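Local coordinates for protein alpha-11 giardin (PDB 2II2) that belongs to the annexins, binds calcium, and is probably involved in calcium-dependent phospholipid binding and in parasite attachment through the ventral disk cytoskeleton, at residues A[33-36]-A[37-41]; A[51-54]-A[55-59]; A[297-300]-A[301-305]. All blocks are in the same frame, centred on the assembly; numbering follows the deposited sequence. Where two conformers were deposited one is given.

Interaction 1. Residues A[33-36]-A[37-41]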
ATOM      1  N   SER A  33     -17.405  -6.810   9.518  1.00 13.83           N
ATOM      2  CA  SER A  33     -16.056  -7.384   9.487  1.00 13.65           C
ATOM      3  C   SER A  33     -15.653  -7.770   8.050  1.00 13.20           C
ATOM      4  O   SER A  33     -16.509  -7.792   7.151  1.00 13.62           O
ATOM      5  CB  SER A  33     -16.005  -8.615  10.368  1.00 14.52           C
ATOM      6  OG  SER A  33     -16.764  -9.645   9.776  1.00 14.89           O
ATOM      7  N   ALA A  34     -14.376  -8.100   7.826  1.00 13.48           N
ATOM      8  CA  ALA A  34     -13.949  -8.590   6.513  1.00 13.53           C
ATOM      9  C   ALA A  34     -14.756  -9.824   6.095  1.00 13.47           C
ATOM     10  O   ALA A  34     -15.241  -9.894   4.963  1.00 13.12           O
ATOM     11  CB  ALA A  34     -12.470  -8.887   6.500  1.00 13.72           C
ATOM     12  N   GLU A  35     -14.965 -10.755   7.022  1.00 13.83           N
ATOM     13  CA  GLU A  35     -15.692 -11.981   6.718  1.00 14.29           C
ATOM     14  C   GLU A  35     -17.134 -11.634   6.326  1.00 13.53           C
ATOM     15  O   GLU A  35     -17.691 -12.225   5.386  1.00 13.46           O
ATOM     16  CB  GLU A  35     -15.674 -12.896   7.930  1.00 15.49           C
ATOM     17  CG  GLU A  35     -16.398 -14.199   7.727  1.00 20.47           C
ATOM     18  CD  GLU A  35     -16.438 -15.005   9.000  1.00 24.68           C
ATOM     19  OE1 GLU A  35     -15.362 -15.159   9.621  1.00 27.19           O
ATOM     20  OE2 GLU A  35     -17.540 -15.470   9.382  1.00 27.03           O
ATOM     21  N   GLU A  36     -17.744 -10.713   7.076  1.00 13.13           N
ATOM     22  CA  GLU A  36     -19.111 -10.275   6.799  1.00 13.04           C
ATOM     23  C   GLU A  36     -19.225  -9.523   5.477  1.00 12.33           C
ATOM     24  O   GLU A  36     -20.229  -9.678   4.773  1.00 12.30           O
ATOM     25  CB  GLU A  36     -19.665  -9.431   7.956  1.00 12.72           C
ATOM     26  CG  GLU A  36     -19.883 -10.229   9.243  1.00 14.45           C
ATOM     27  CD  GLU A  36     -20.125  -9.356  10.452  1.00 15.21           C
ATOM     28  OE1 GLU A  36     -19.726  -8.186  10.456  1.00 15.67           O
ATOM     29  OE2 GLU A  36     -20.692  -9.865  11.448  1.00 19.29           O
ATOM     30  N   ARG A  37     -18.221  -8.710   5.132  1.00 11.30           N
ATOM     31  CA  ARG A  37     -18.321  -7.996   3.856  1.00 10.81           C
ATOM     32  C   ARG A  37     -18.393  -8.988   2.707  1.00 11.01           C
ATOM     33  O   ARG A  37     -19.151  -8.788   1.754  1.00 10.56           O
ATOM     34  CB  ARG A  37     -17.163  -7.018   3.639  1.00 10.21           C
ATOM     35  CG  ARG A  37     -17.212  -5.832   4.558  1.00  9.21           C
ATOM     36  CD  ARG A  37     -16.223  -4.779   4.168  1.00 10.83           C
ATOM     37  NE  ARG A  37     -14.818  -5.168   4.283  1.00 11.55           N
ATOM     38  CZ  ARG A  37     -14.093  -5.155   5.404  1.00 11.57           C
ATOM     39  NH1 ARG A  37     -14.645  -4.830   6.571  1.00 12.00           N
ATOM     40  NH2 ARG A  37     -12.806  -5.479   5.366  1.00 11.34           N
ATOM     41  N   LYS A  38     -17.613 -10.060   2.807  1.00 11.53           N
ATOM     42  CA  LYS A  38     -17.574 -11.065   1.742  1.00 12.67           C
ATOM     43  C   LYS A  38     -18.930 -11.775   1.640  1.00 12.57           C
ATOM     44  O   LYS A  38     -19.514 -11.927   0.550  1.00 12.13           O
ATOM     45  CB  LYS A  38     -16.451 -12.074   2.019  1.00 12.76           C
ATOM     46  CG  LYS A  38     -16.219 -13.114   0.914  1.00 15.11           C
ATOM     47  CD  LYS A  38     -15.139 -14.133   1.338  1.00 16.83           C
ATOM     48  CE  LYS A  38     -14.844 -15.113   0.210  1.00 21.06           C
ATOM     49  NZ  LYS A  38     -13.779 -16.068   0.584  1.00 24.17           N
ATOM     50  N   GLU A  39     -19.449 -12.190   2.791  1.00 12.39           N
ATOM     51  CA  GLU A  39     -20.783 -12.826   2.827  1.00 13.45           C
ATOM     52  C   GLU A  39     -21.881 -11.905   2.306  1.00 11.84           C
ATOM     53  O   GLU A  39     -22.767 -12.335   1.564  1.00 12.79           O
ATOM     54  CB  GLU A  39     -21.129 -13.293   4.241  1.00 13.69           C
ATOM     55  CG  GLU A  39     -20.307 -14.495   4.685  1.00 16.55           C
ATOM     56  CD  GLU A  39     -20.674 -15.031   6.067  1.00 17.99           C
ATOM     57  OE1 GLU A  39     -21.277 -14.305   6.902  1.00 21.84           O
ATOM     58  OE2 GLU A  39     -20.357 -16.211   6.326  1.00 22.08           O
ATOM     59  N   LEU A  40     -21.827 -10.635   2.695  1.00 11.01           N
ATOM     60  CA  LEU A  40     -22.821  -9.677   2.268  1.00 10.30           C
ATOM     61  C   LEU A  40     -22.769  -9.524   0.743  1.00  9.93           C
ATOM     62  O   LEU A  40     -23.808  -9.511   0.088  1.00  9.77           O
ATOM     63  CB  LEU A  40     -22.595  -8.354   2.978  1.00 11.13           C
ATOM     64  CG  LEU A  40     -23.651  -7.276   2.789  1.00 12.47           C
ATOM     65  CD1 LEU A  40     -23.625  -6.366   4.013  1.00 14.59           C
ATOM     66  CD2 LEU A  40     -23.400  -6.448   1.528  1.00 15.81           C
ATOM     67  N   ARG A  41     -21.574  -9.419   0.170  1.00  9.63           N
ATOM     68  CA  ARG A  41     -21.502  -9.289  -1.300  1.00  9.60           C
ATOM     69  C   ARG A  41     -22.101 -10.512  -1.994  1.00 10.83           C
ATOM     70  O   ARG A  41     -22.791 -10.400  -2.999  1.00 10.98           O
ATOM     71  CB  ARG A  41     -20.056  -9.049  -1.778  1.00  9.98           C
ATOM     72  CG  ARG A  41     -19.492  -7.731  -1.340  1.00  9.49           C
ATOM     73  CD  ARG A  41     -18.188  -7.446  -2.013  1.00 12.14           C
ATOM     74  NE  ARG A  41     -17.118  -8.344  -1.613  1.00 13.36           N
ATOM     75  CZ  ARG A  41     -16.447  -9.153  -2.426  1.00 14.18           C
ATOM     76  NH1 ARG A  41     -16.739  -9.236  -3.718  1.00 16.57           N
ATOM     77  NH2 ARG A  41     -15.448  -9.862  -1.943  1.00 15.19           N
TER
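The guanidinium plane of R37 lies against the first turn of its own helix, with S33 O and A34 CA over one face. A34 CA stands 3.4 Å above that plane, offset toward the rim, and A34 CB comes within 3.6 Å of R37 NH2. With CG anti to the carbonyl carbon, the R37 chain starts out over S33 O, and the bend at chi3 (-65°) then lays the guanidinium over A34. The position is fixed from outside as well, because NH2 forms a salt bridge with D265.

The carboxylate of E36 accepts from S33 N through OE1 at 2.9 Å, on the anti side and 27° out of the carboxylate plane. In return, S33 OG accepts from E36 N at 3.1 Å, so the two residues bind each other reciprocally. On the exposed flank, E35 OE2 and E39 OE2 approach to 4.2 Å. These like charges, one turn apart, probably repel; the other oxygen of E39, OE1, is hydrogen-bonded to Y6 OH.

Backbone bonds follow the i to i+4 pattern from R37 N to S33 O (2.8 Å) through L40 N to E36 O (2.8 Å). L40 and R37 are buried and pack on W32 and W73, whereas K38 is exposed. Reciprocal bonding between S33 and E36 defines a capping box, with S33 as N-cap of helix 34-48 in this all-helical annexin.

Interaction 2. Residues A[51-54]-A[55-59]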
ATOM      1  N   GLU A  51     -23.666  -7.813  -9.261  1.00 11.42           N
ATOM      2  CA  GLU A  51     -22.377  -7.901  -8.590  1.00 11.36           C
ATOM      3  C   GLU A  51     -22.099  -6.623  -7.807  1.00 10.65           C
ATOM      4  O   GLU A  51     -22.185  -5.526  -8.352  1.00 10.98           O
ATOM      5  CB  GLU A  51     -21.286  -8.198  -9.620  1.00 12.35           C
ATOM      6  CG  GLU A  51     -19.978  -8.694  -9.007  1.00 12.96           C
ATOM      7  CD  GLU A  51     -19.037  -7.565  -8.612  1.00 13.34           C
ATOM      8  OE1 GLU A  51     -18.771  -6.693  -9.454  1.00 13.14           O
ATOM      9  OE2 GLU A  51     -18.519  -7.557  -7.473  1.00 14.42           O
ATOM     10  N   PHE A  52     -21.774  -6.765  -6.525  1.00 11.15           N
ATOM     11  CA  PHE A  52     -21.775  -5.605  -5.638  1.00 10.53           C
ATOM     12  C   PHE A  52     -20.788  -4.511  -6.004  1.00 10.35           C
ATOM     13  O   PHE A  52     -21.157  -3.356  -5.989  1.00 10.15           O
ATOM     14  CB  PHE A  52     -21.571  -6.045  -4.187  1.00 10.91           C
ATOM     15  CG  PHE A  52     -21.589  -4.899  -3.200  1.00  9.79           C
ATOM     16  CD1 PHE A  52     -22.806  -4.394  -2.714  1.00 12.04           C
ATOM     17  CD2 PHE A  52     -20.395  -4.289  -2.787  1.00  9.81           C
ATOM     18  CE1 PHE A  52     -22.831  -3.325  -1.817  1.00 12.14           C
ATOM     19  CE2 PHE A  52     -20.414  -3.199  -1.900  1.00  9.64           C
ATOM     20  CZ  PHE A  52     -21.637  -2.737  -1.398  1.00 11.23           C
ATOM     21  N   ILE A  53     -19.546  -4.880  -6.289  1.00 11.03           N
ATOM     22  CA  ILE A  53     -18.504  -3.895  -6.503  1.00 11.36           C
ATOM     23  C   ILE A  53     -18.771  -3.119  -7.784  1.00 10.70           C
ATOM     24  O   ILE A  53     -18.702  -1.905  -7.795  1.00 10.34           O
ATOM     25  CB  ILE A  53     -17.095  -4.531  -6.462  1.00 11.68           C
ATOM     26  CG1 ILE A  53     -16.889  -5.139  -5.072  1.00 15.11           C
ATOM     27  CG2 ILE A  53     -16.030  -3.484  -6.826  1.00 11.83           C
ATOM     28  CD1 ILE A  53     -15.547  -5.675  -4.812  1.00 15.57           C
ATOM     29  N   ALA A  54     -19.150  -3.819  -8.847  1.00 10.32           N
ATOM     30  CA  ALA A  54     -19.441  -3.123 -10.082  1.00 10.40           C
ATOM     31  C   ALA A  54     -20.639  -2.180  -9.923  1.00  9.70           C
ATOM     32  O   ALA A  54     -20.666  -1.096 -10.471  1.00  9.87           O
ATOM     33  CB  ALA A  54     -19.690  -4.127 -11.222  1.00 11.86           C
ATOM     34  N   PHE A  55     -21.638  -2.625  -9.167  1.00  9.56           N
ATOM     35  CA  PHE A  55     -22.810  -1.789  -8.919  1.00  9.69           C
ATOM     36  C   PHE A  55     -22.429  -0.568  -8.096  1.00  9.14           C
ATOM     37  O   PHE A  55     -22.859   0.519  -8.393  1.00 10.09           O
ATOM     38  CB  PHE A  55     -23.907  -2.599  -8.236  1.00  9.79           C
ATOM     39  CG  PHE A  55     -25.198  -1.839  -8.028  1.00 10.37           C
ATOM     40  CD1 PHE A  55     -25.951  -1.423  -9.120  1.00 10.31           C
ATOM     41  CD2 PHE A  55     -25.682  -1.578  -6.746  1.00  9.93           C
ATOM     42  CE1 PHE A  55     -27.134  -0.725  -8.953  1.00 11.64           C
ATOM     43  CE2 PHE A  55     -26.868  -0.872  -6.562  1.00 11.84           C
ATOM     44  CZ  PHE A  55     -27.612  -0.455  -7.658  1.00 10.72           C
ATOM     45  N   LEU A  56     -21.611  -0.760  -7.059  1.00  9.10           N
ATOM     46  CA  LEU A  56     -21.089   0.375  -6.294  1.00  9.30           C
ATOM     47  C   LEU A  56     -20.394   1.378  -7.233  1.00  8.66           C
ATOM     48  O   LEU A  56     -20.654   2.570  -7.159  1.00  9.04           O
ATOM     49  CB  LEU A  56     -20.182  -0.117  -5.173  1.00  8.81           C
ATOM     50  CG  LEU A  56     -19.589   0.933  -4.229  1.00  8.76           C
ATOM     51  CD1 LEU A  56     -19.263   0.316  -2.893  1.00 10.10           C
ATOM     52  CD2 LEU A  56     -18.343   1.565  -4.828  1.00 10.01           C
ATOM     53  N   LYS A  57     -19.553   0.872  -8.140  1.00  9.23           N
ATOM     54  CA  LYS A  57     -18.834   1.760  -9.052  1.00  9.44           C
ATOM     55  C   LYS A  57     -19.784   2.448 -10.028  1.00  9.78           C
ATOM     56  O   LYS A  57     -19.545   3.596 -10.406  1.00  9.90           O
ATOM     57  CB  LYS A  57     -17.758   0.983  -9.796  1.00 10.24           C
ATOM     58  CG  LYS A  57     -16.555   0.586  -8.967  1.00 11.28           C
ATOM     59  CD  LYS A  57     -15.523  -0.100  -9.857  1.00 14.66           C
ATOM     60  CE  LYS A  57     -14.398  -0.760  -9.083  1.00 17.33           C
ATOM     61  NZ  LYS A  57     -13.594  -1.660  -9.959  1.00 19.76           N
ATOM     62  N   LYS A  58     -20.851   1.753 -10.428  0.50  9.69           N
ATOM     63  CA  LYS A  58     -21.842   2.317 -11.338  0.50  9.65           C
ATOM     64  C   LYS A  58     -22.609   3.464 -10.688  0.50 10.00           C
ATOM     65  O   LYS A  58     -23.011   4.406 -11.360  0.50  9.86           O
ATOM     66  CB  LYS A  58     -22.814   1.235 -11.817  0.50 10.22           C
ATOM     67  CG  LYS A  58     -23.700   1.650 -12.998  0.50 10.10           C
ATOM     68  CD  LYS A  58     -24.766   0.603 -13.309  0.50 10.18           C
ATOM     69  CE  LYS A  58     -25.718   1.034 -14.422  0.50 10.95           C
ATOM     70  NZ  LYS A  58     -26.444   2.327 -14.164  0.50 12.02           N
ATOM     71  N   CYS A  59     -22.810   3.369  -9.376  1.00  9.39           N
ATOM     72  CA  CYS A  59     -23.603   4.347  -8.635  1.00  9.78           C
ATOM     73  C   CYS A  59     -22.785   5.541  -8.142  1.00 10.45           C
ATOM     74  O   CYS A  59     -23.291   6.662  -8.096  1.00 11.57           O
ATOM     75  CB  CYS A  59     -24.257   3.654  -7.442  1.00 11.21           C
ATOM     76  SG  CYS A  59     -25.585   2.526  -7.890  1.00 11.13           S
TER
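F52 and L56 form the tightly packed side of this helical turn. F52 CE2 meets L56 CD1 at 3.8 Å, and the two side chains approach at a slant. Both are buried: the F52 ring also meets W73 and, edge-to-face, F44, while L56 touches W73. Beside them, I53 CG2 lies 3.9 Å from K57 CE. These two chains run side by side in the same direction; the extended lysine passes I53 O with CG and brings CE against the CG2 branch, near E66.

The opposite character belongs to A54 and K58, which are exposed; their link is the backbone bond from K58 N to A54 O at 2.9 Å. At the start of the helix, both carboxylate oxygens of E51 are used. OE1 accepts from A54 N at 3.0 Å and OE2 from I53 N at 3.1 Å, each met from above the carboxylate plane. The bent chain, chi2 -88°, turns the carboxylate back over these amides, whose positive helix-end field would probably stabilise its negative charge.

E51 is thus the N-cap of helix 52-59, an annexin helix that leads directly to I60, which with E66 binds calcium in another crystal structure of this protein.

Interaction 3. Residues A[297-300]-A[301-305]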
ATOM      1  N   ASN A 297     -16.061  13.316   0.522  1.00  9.55           N
ATOM      2  CA  ASN A 297     -16.352  12.310   1.538  1.00  9.37           C
ATOM      3  C   ASN A 297     -15.229  11.329   1.817  1.00  8.33           C
ATOM      4  O   ASN A 297     -15.389  10.400   2.617  1.00  8.32           O
ATOM      5  CB  ASN A 297     -17.651  11.573   1.211  1.00  9.60           C
ATOM      6  CG  ASN A 297     -18.835  12.513   1.262  1.00 10.90           C
ATOM      7  OD1 ASN A 297     -19.111  13.105   2.304  1.00 13.21           O
ATOM      8  ND2 ASN A 297     -19.537  12.651   0.162  1.00 11.33           N
ATOM      9  N   PHE A 298     -14.082  11.521   1.162  1.00  8.04           N
ATOM     10  CA  PHE A 298     -12.947  10.624   1.352  1.00  7.59           C
ATOM     11  C   PHE A 298     -12.469  10.620   2.796  1.00  7.10           C
ATOM     12  O   PHE A 298     -12.193   9.550   3.350  1.00  7.44           O
ATOM     13  CB  PHE A 298     -11.765  10.978   0.426  1.00  8.73           C
ATOM     14  CG  PHE A 298     -10.563  10.133   0.728  1.00  7.55           C
ATOM     15  CD1 PHE A 298     -10.557   8.766   0.401  1.00  8.56           C
ATOM     16  CD2 PHE A 298      -9.501  10.636   1.456  1.00  8.63           C
ATOM     17  CE1 PHE A 298      -9.505   7.961   0.744  1.00  9.17           C
ATOM     18  CE2 PHE A 298      -8.427   9.816   1.815  1.00  8.61           C
ATOM     19  CZ  PHE A 298      -8.452   8.480   1.468  1.00  8.38           C
ATOM     20  N   ARG A 299     -12.333  11.803   3.409  1.00  8.09           N
ATOM     21  CA  ARG A 299     -11.843  11.870   4.793  1.00  9.46           C
ATOM     22  C   ARG A 299     -12.643  10.966   5.729  1.00  8.27           C
ATOM     23  O   ARG A 299     -12.073  10.219   6.537  1.00  8.47           O
ATOM     24  CB  ARG A 299     -11.868  13.327   5.265  1.00 10.68           C
ATOM     25  CG  ARG A 299     -11.523  13.594   6.723  1.00 11.67           C
ATOM     26  CD  ARG A 299     -11.735  15.080   7.037  1.00 12.26           C
ATOM     27  NE  ARG A 299     -13.152  15.426   7.101  1.00 13.37           N
ATOM     28  CZ  ARG A 299     -13.813  16.089   6.160  1.00 13.21           C
ATOM     29  NH1 ARG A 299     -13.192  16.526   5.065  1.00 15.45           N
ATOM     30  NH2 ARG A 299     -15.111  16.351   6.315  1.00 16.26           N
ATOM     31  N   ASP A 300     -13.964  11.050   5.639  1.00  8.19           N
ATOM     32  CA  ASP A 300     -14.808  10.251   6.495  1.00  8.51           C
ATOM     33  C   ASP A 300     -14.714   8.758   6.201  1.00  8.31           C
ATOM     34  O   ASP A 300     -14.697   7.939   7.124  1.00  8.10           O
ATOM     35  CB  ASP A 300     -16.251  10.735   6.399  1.00 10.16           C
ATOM     36  CG  ASP A 300     -16.456  12.073   7.094  1.00 13.62           C
ATOM     37  OD1 ASP A 300     -15.751  12.372   8.085  1.00 16.33           O
ATOM     38  OD2 ASP A 300     -17.318  12.846   6.640  1.00 17.32           O
ATOM     39  N   ALA A 301     -14.603   8.408   4.926  1.00  7.82           N
ATOM     40  CA  ALA A 301     -14.376   7.014   4.572  1.00  8.09           C
ATOM     41  C   ALA A 301     -13.062   6.509   5.153  1.00  7.34           C
ATOM     42  O   ALA A 301     -12.996   5.385   5.656  1.00  7.92           O
ATOM     43  CB  ALA A 301     -14.380   6.843   3.064  1.00  8.58           C
ATOM     44  N   CYS A 302     -12.024   7.325   5.026  1.00  7.37           N
ATOM     45  CA  CYS A 302     -10.690   6.978   5.491  1.00  7.50           C
ATOM     46  C   CYS A 302     -10.693   6.762   7.006  1.00  7.19           C
ATOM     47  O   CYS A 302     -10.184   5.756   7.499  1.00  8.41           O
ATOM     48  CB  CYS A 302      -9.731   8.093   5.081  1.00  8.30           C
ATOM     49  SG  CYS A 302      -8.000   7.770   5.486  1.00  8.15           S
ATOM     50  N   LEU A 303     -11.259   7.707   7.759  1.00  8.01           N
ATOM     51  CA  LEU A 303     -11.361   7.537   9.213  1.00  8.42           C
ATOM     52  C   LEU A 303     -12.111   6.253   9.603  1.00  7.47           C
ATOM     53  O   LEU A 303     -11.717   5.506  10.515  1.00  9.24           O
ATOM     54  CB  LEU A 303     -12.022   8.755   9.836  1.00  9.28           C
ATOM     55  CG  LEU A 303     -11.227  10.060   9.798  1.00 10.60           C
ATOM     56  CD1 LEU A 303     -12.162  11.192  10.188  1.00 10.93           C
ATOM     57  CD2 LEU A 303      -9.977  10.062  10.695  1.00  9.92           C
ATOM     58  N   MET A 304     -13.219   6.009   8.905  1.00  7.97           N
ATOM     59  CA  MET A 304     -13.991   4.802   9.157  1.00  8.12           C
ATOM     60  C   MET A 304     -13.155   3.558   8.915  1.00  7.29           C
ATOM     61  O   MET A 304     -13.162   2.652   9.767  1.00  8.23           O
ATOM     62  CB  MET A 304     -15.291   4.815   8.337  1.00  7.73           C
ATOM     63  CG  MET A 304     -16.176   3.589   8.487  1.00  8.81           C
ATOM     64  SD  MET A 304     -15.671   2.152   7.500  1.00  9.63           S
ATOM     65  CE  MET A 304     -15.833   2.814   5.828  1.00  9.87           C
ATOM     66  N   PHE A 305     -12.476   3.471   7.778  1.00  6.93           N
ATOM     67  CA  PHE A 305     -11.740   2.253   7.497  1.00  7.62           C
ATOM     68  C   PHE A 305     -10.593   2.016   8.488  1.00  8.27           C
ATOM     69  O   PHE A 305     -10.260   0.859   8.781  1.00  9.51           O
ATOM     70  CB  PHE A 305     -11.221   2.234   6.061  1.00  7.39           C
ATOM     71  CG  PHE A 305     -12.216   1.770   5.034  1.00  7.75           C
ATOM     72  CD1 PHE A 305     -12.561   2.587   3.949  1.00  8.36           C
ATOM     73  CD2 PHE A 305     -12.756   0.490   5.096  1.00  8.56           C
ATOM     74  CE1 PHE A 305     -13.472   2.147   2.991  1.00  9.52           C
ATOM     75  CE2 PHE A 305     -13.681   0.032   4.155  1.00  8.86           C
ATOM     76  CZ  PHE A 305     -14.031   0.873   3.076  1.00  9.05           C
TER
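Trans first torsions at F298 (chi1 174°) and likewise at C302 set CG and SG anti to their own backbone nitrogens, and so bring the ring and the thiol side chain together one turn apart. C302 CB sits over one face of the F298 ring, 4.2 Å from the centroid and 25° off the normal, which identifies a CH-pi contact. Its offset toward the rim is consistent with the nearest ring atoms, since CB is 3.9 Å from F298 CZ. The sulfur lies farther out: SG is 4.9 Å from the same centroid and 46° off the normal, an oblique sulfur-aromatic contact.

A second pairing is looser: R299 CG and L303 CD1 are 4.3 Å apart. The aliphatic part of the arginine makes this contact, while its NH1 donates to F288 O. Farther along, the M304 chain bends at chi2 and chi3 and sets its CE 3.6 Å above the F305 ring, over the centre. Four i to i+4 backbone bonds carry the turn, running from A301 N to N297 O through M304 N to D300 O.

F298 and C302 face helix 249-263, where they touch A256, A257 and T260. A301 and F305 rest on V68 of helix 64-73, L303 packs against helix 280-287, and M304 reaches helix 22-29, placing helix 298-306 among four neighbouring helices.

Overall arrangement
Along the chain the three interactions come in series, each within the first turns of a different helix: 34-48, 52-59 and 298-306. Interactions 1 and 2 have centres about 15 Å apart and touch, R41 CG packing on F52 CD2 at 3.8 Å, as their helices follow one another. Interaction 3 comes from near the C-terminus; its centre is about 19 Å from each of the others, and it touches neither. Helix 64-73 connects all three, since side chains of each pack against it. The C-terminal helix is thereby brought beside the N-terminal helices, near the region of I60 and E66 that binds calcium in another crystal structure.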